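Local coordinates for protein putative NAD-dependent epimerase/dehydratase (Bacillus halodurans, PDB 3E8X) that binds NADP in a Rossmann-type fold and is probably an NAD(P)-dependent epimerase or dehydratase, its substrate being unknown, at residues A[72-77]-A[104-109]. Sequence-based numbering, arbitrary orientation.
Sequences ANLEED and ILIDLW. With NAP (NADP nicotinamide-adenine-dinucleotide phosphate), chain B.
Leu74 and Ile106 bring the type I turn 73-76 closest to helical residues 104-109, their CA atoms 6.8 Å apart, with no direct hydrogen bond across. A water links the backbones instead, donating firmly to Leu105 O (2.7 Å) and weakly to Leu74 O. Leu74 CD1 meets Ile106 CG2 at 4.0 Å, an apolar contact beside the NADP adenine. The CG of Glu75 lies 3.8 Å from Ile106 CD1, the two side chains crossing nearly perpendicularly, while Glu75 OE2 passes Leu105 CD1 at 3.9 Å and forms a salt bridge with Lys102. Asn73 swings its CG to the far side from the main-chain N (chi1 -180°), which brings OD1 back to accept from Glu75 N at 2.8 Å (N-H...O 159°), an Asx turn, and weakly from adenine N6A. Putting an alanine here removes OD1 and would probably leave Glu75 N without its Asx partner and N6A without its weak acceptor. The Leu74 N-H points at adenine N1A, 3.1 Å from Leu74 N, so the turn's backbone faces the base. The contact thus forms part of the wall round the adenine, joining the loop after strand 68-71 to helix 100-121, with Leu74 also packing on Met51 of strand 47-52.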
loop_
_atom_site.group_PDB
_atom_site.type_symbol
_atom_site.label_atom_id
_atom_site.label_comp_id
_atom_site.label_asym_id
_atom_site.label_seq_id
_atom_site.Cartn_x
_atom_site.Cartn_y
_atom_site.Cartn_z
ATOM N N ALA A 72 23.548 1.435 -1.287
ATOM C CA ALA A 72 22.433 0.569 -1.630
ATOM C C ALA A 72 21.260 1.470 -1.979
ATOM O O ALA A 72 21.266 2.636 -1.651
ATOM C CB ALA A 72 22.090 -0.351 -0.478
ATOM N N ASN A 73 20.271 0.905 -2.662
ATOM C CA ASN A 73 19.159 1.639 -3.241
ATOM C C ASN A 73 17.900 0.821 -2.910
ATOM O O ASN A 73 17.851 -0.351 -3.162
ATOM C CB ASN A 73 19.449 1.750 -4.752
ATOM C CG ASN A 73 18.398 2.496 -5.539
ATOM O OD1 ASN A 73 17.217 2.443 -5.266
ATOM N ND2 ASN A 73 18.848 3.160 -6.596
ATOM N N LEU A 74 16.868 1.440 -2.387
ATOM C CA LEU A 74 15.615 0.717 -2.060
ATOM C C LEU A 74 14.867 0.123 -3.284
ATOM O O LEU A 74 13.990 -0.720 -3.124
ATOM C CB LEU A 74 14.656 1.628 -1.266
ATOM C CG LEU A 74 15.027 1.989 0.193
ATOM C CD1 LEU A 74 14.109 3.153 0.724
ATOM C CD2 LEU A 74 14.957 0.729 1.068
ATOM N N GLU A 75 15.203 0.603 -4.480
ATOM C CA GLU A 75 14.612 0.135 -5.702
ATOM C C GLU A 75 15.388 -1.027 -6.338
ATOM O O GLU A 75 14.916 -1.621 -7.298
ATOM C CB GLU A 75 14.473 1.292 -6.687
ATOM C CG GLU A 75 13.573 2.406 -6.157
ATOM C CD GLU A 75 13.242 3.455 -7.187
ATOM O OE1 GLU A 75 14.092 4.333 -7.410
ATOM O OE2 GLU A 75 12.122 3.419 -7.754
ATOM N N GLU A 76 16.550 -1.363 -5.787
ATOM C CA GLU A 76 17.358 -2.457 -6.262
ATOM C C GLU A 76 17.526 -3.469 -5.141
ATOM O O GLU A 76 16.852 -3.373 -4.127
ATOM C CB GLU A 76 18.698 -1.898 -6.750
ATOM C CG GLU A 76 18.503 -0.973 -7.949
ATOM C CD GLU A 76 19.741 -0.242 -8.408
ATOM O OE1 GLU A 76 20.790 -0.292 -7.730
ATOM O OE2 GLU A 76 19.625 0.410 -9.474
ATOM N N ASP A 77 18.385 -4.460 -5.316
ATOM C CA ASP A 77 18.686 -5.415 -4.248
ATOM C C ASP A 77 19.575 -4.719 -3.199
ATOM O O ASP A 77 20.712 -4.388 -3.459
ATOM C CB ASP A 77 19.409 -6.628 -4.837
ATOM C CG ASP A 77 19.560 -7.771 -3.865
ATOM O OD1 ASP A 77 19.501 -7.563 -2.633
ATOM O OD2 ASP A 77 19.761 -8.898 -4.361
ATOM N N ILE A 104 4.748 5.754 -3.598
ATOM C CA ILE A 104 4.457 4.302 -3.600
ATOM C C ILE A 104 5.710 3.425 -3.483
ATOM O O ILE A 104 5.777 2.487 -2.675
ATOM C CB ILE A 104 3.713 3.838 -4.899
ATOM C CG1 ILE A 104 2.380 4.556 -5.064
ATOM C CG2 ILE A 104 3.416 2.320 -4.865
ATOM C CD1 ILE A 104 1.630 4.265 -6.432
ATOM N N LEU A 105 6.681 3.703 -4.338
ATOM C CA LEU A 105 7.848 2.845 -4.486
ATOM C C LEU A 105 8.864 2.986 -3.327
ATOM O O LEU A 105 9.492 1.993 -2.976
ATOM C CB LEU A 105 8.495 3.046 -5.862
ATOM C CG LEU A 105 7.657 2.540 -7.055
ATOM C CD1 LEU A 105 8.356 2.810 -8.412
ATOM C CD2 LEU A 105 7.330 1.008 -6.888
ATOM N N ILE A 106 9.002 4.188 -2.726
ATOM C CA ILE A 106 9.952 4.426 -1.623
ATOM C C ILE A 106 9.245 4.356 -0.264
ATOM O O ILE A 106 9.493 3.460 0.533
ATOM C CB ILE A 106 10.721 5.767 -1.801
ATOM C CG1 ILE A 106 11.394 5.799 -3.177
ATOM C CG2 ILE A 106 11.741 6.016 -0.659
ATOM C CD1 ILE A 106 12.450 4.759 -3.408
ATOM N N ASP A 107 8.339 5.289 -0.011
ATOM C CA ASP A 107 7.750 5.418 1.312
ATOM C C ASP A 107 6.973 4.164 1.713
ATOM O O ASP A 107 6.912 3.835 2.912
ATOM C CB ASP A 107 6.834 6.671 1.408
ATOM C CG ASP A 107 7.534 7.954 0.970
ATOM O OD1 ASP A 107 7.545 8.928 1.743
ATOM O OD2 ASP A 107 8.095 7.990 -0.147
ATOM N N LEU A 108 6.335 3.497 0.743
ATOM C CA LEU A 108 5.479 2.354 1.053
ATOM C C LEU A 108 6.207 1.040 0.764
ATOM O O LEU A 108 6.509 0.249 1.680
ATOM C CB LEU A 108 4.159 2.438 0.301
ATOM C CG LEU A 108 3.175 1.249 0.425
ATOM C CD1 LEU A 108 2.973 0.808 1.890
ATOM C CD2 LEU A 108 1.789 1.519 -0.225
ATOM N N TRP A 109 6.491 0.809 -0.526
ATOM C CA TRP A 109 7.038 -0.458 -0.986
ATOM C C TRP A 109 8.440 -0.635 -0.432
ATOM O O TRP A 109 8.763 -1.696 0.052
ATOM C CB TRP A 109 6.982 -0.505 -2.506
ATOM C CG TRP A 109 7.463 -1.744 -3.172
ATOM C CD1 TRP A 109 8.452 -1.825 -4.094
ATOM C CD2 TRP A 109 6.934 -3.070 -3.033
ATOM N NE1 TRP A 109 8.575 -3.122 -4.538
ATOM C CE2 TRP A 109 7.660 -3.903 -3.896
ATOM C CE3 TRP A 109 5.903 -3.628 -2.272
ATOM C CZ2 TRP A 109 7.386 -5.283 -4.038
ATOM C CZ3 TRP A 109 5.627 -4.995 -2.412
ATOM C CH2 TRP A 109 6.388 -5.804 -3.286
HETATM P PA NAP B . 14.325 14.047 3.275
HETATM O O1A NAP B . 13.556 14.094 1.951
HETATM O O2A NAP B . 15.300 15.153 3.616
HETATM O O5B NAP B . 15.006 12.580 3.346
HETATM C C5B NAP B . 14.688 11.506 2.442
HETATM C C4B NAP B . 15.902 10.661 2.062
HETATM O O4B NAP B . 15.403 9.501 1.372
HETATM C C3B NAP B . 16.920 11.338 1.109
HETATM O O3B NAP B . 18.258 11.411 1.632
HETATM C C2B NAP B . 16.938 10.451 -0.126
HETATM O O2B NAP B . 18.221 10.271 -0.774
HETATM C C1B NAP B . 16.424 9.124 0.454
HETATM N N9A NAP B . 15.982 8.232 -0.648
HETATM C C8A NAP B . 15.143 8.546 -1.647
HETATM N N7A NAP B . 15.033 7.486 -2.471
HETATM C C5A NAP B . 15.810 6.504 -1.970
HETATM C C6A NAP B . 16.104 5.197 -2.370
HETATM N N6A NAP B . 15.539 4.685 -3.483
HETATM N N1A NAP B . 16.973 4.439 -1.662
HETATM C C2A NAP B . 17.541 4.940 -0.564
HETATM N N3A NAP B . 17.284 6.197 -0.147
HETATM C C4A NAP B . 16.420 6.993 -0.830
HETATM O O3 NAP B . 13.205 13.986 4.467
HETATM P PN NAP B . 13.335 14.513 6.007
HETATM O O1N NAP B . 12.914 15.957 6.001
HETATM O O2N NAP B . 14.641 13.962 6.534
HETATM O O5D NAP B . 12.091 13.842 6.768
HETATM C C5D NAP B . 12.125 12.478 7.169
HETATM C C4D NAP B . 10.748 11.891 6.912
HETATM O O4D NAP B . 9.748 12.535 7.703
HETATM C C3D NAP B . 10.321 12.080 5.464
HETATM O O3D NAP B . 10.867 11.011 4.676
HETATM C C2D NAP B . 8.795 12.191 5.539
HETATM O O2D NAP B . 8.134 11.025 5.098
HETATM C C1D NAP B . 8.478 12.411 7.037
HETATM N N1N NAP B . 7.598 13.577 7.361
HETATM C C2N NAP B . 7.749 14.790 6.777
HETATM C C3N NAP B . 6.901 15.862 7.132
HETATM C C7N NAP B . 7.050 17.246 6.541
HETATM O O7N NAP B . 6.515 18.205 7.128
HETATM N N7N NAP B . 7.802 17.399 5.438
HETATM C C4N NAP B . 5.906 15.659 8.091
HETATM C C5N NAP B . 5.779 14.410 8.676
HETATM C C6N NAP B . 6.640 13.396 8.292
HETATM P P2B NAP B . 19.035 11.428 -1.598
HETATM O O1X NAP B . 19.867 12.158 -0.578
HETATM O O2X NAP B . 19.894 10.637 -2.580
HETATM O O3X NAP B . 17.937 12.292 -2.181
HETATM O O HOH W 1 10.976 0.217 -4.273
#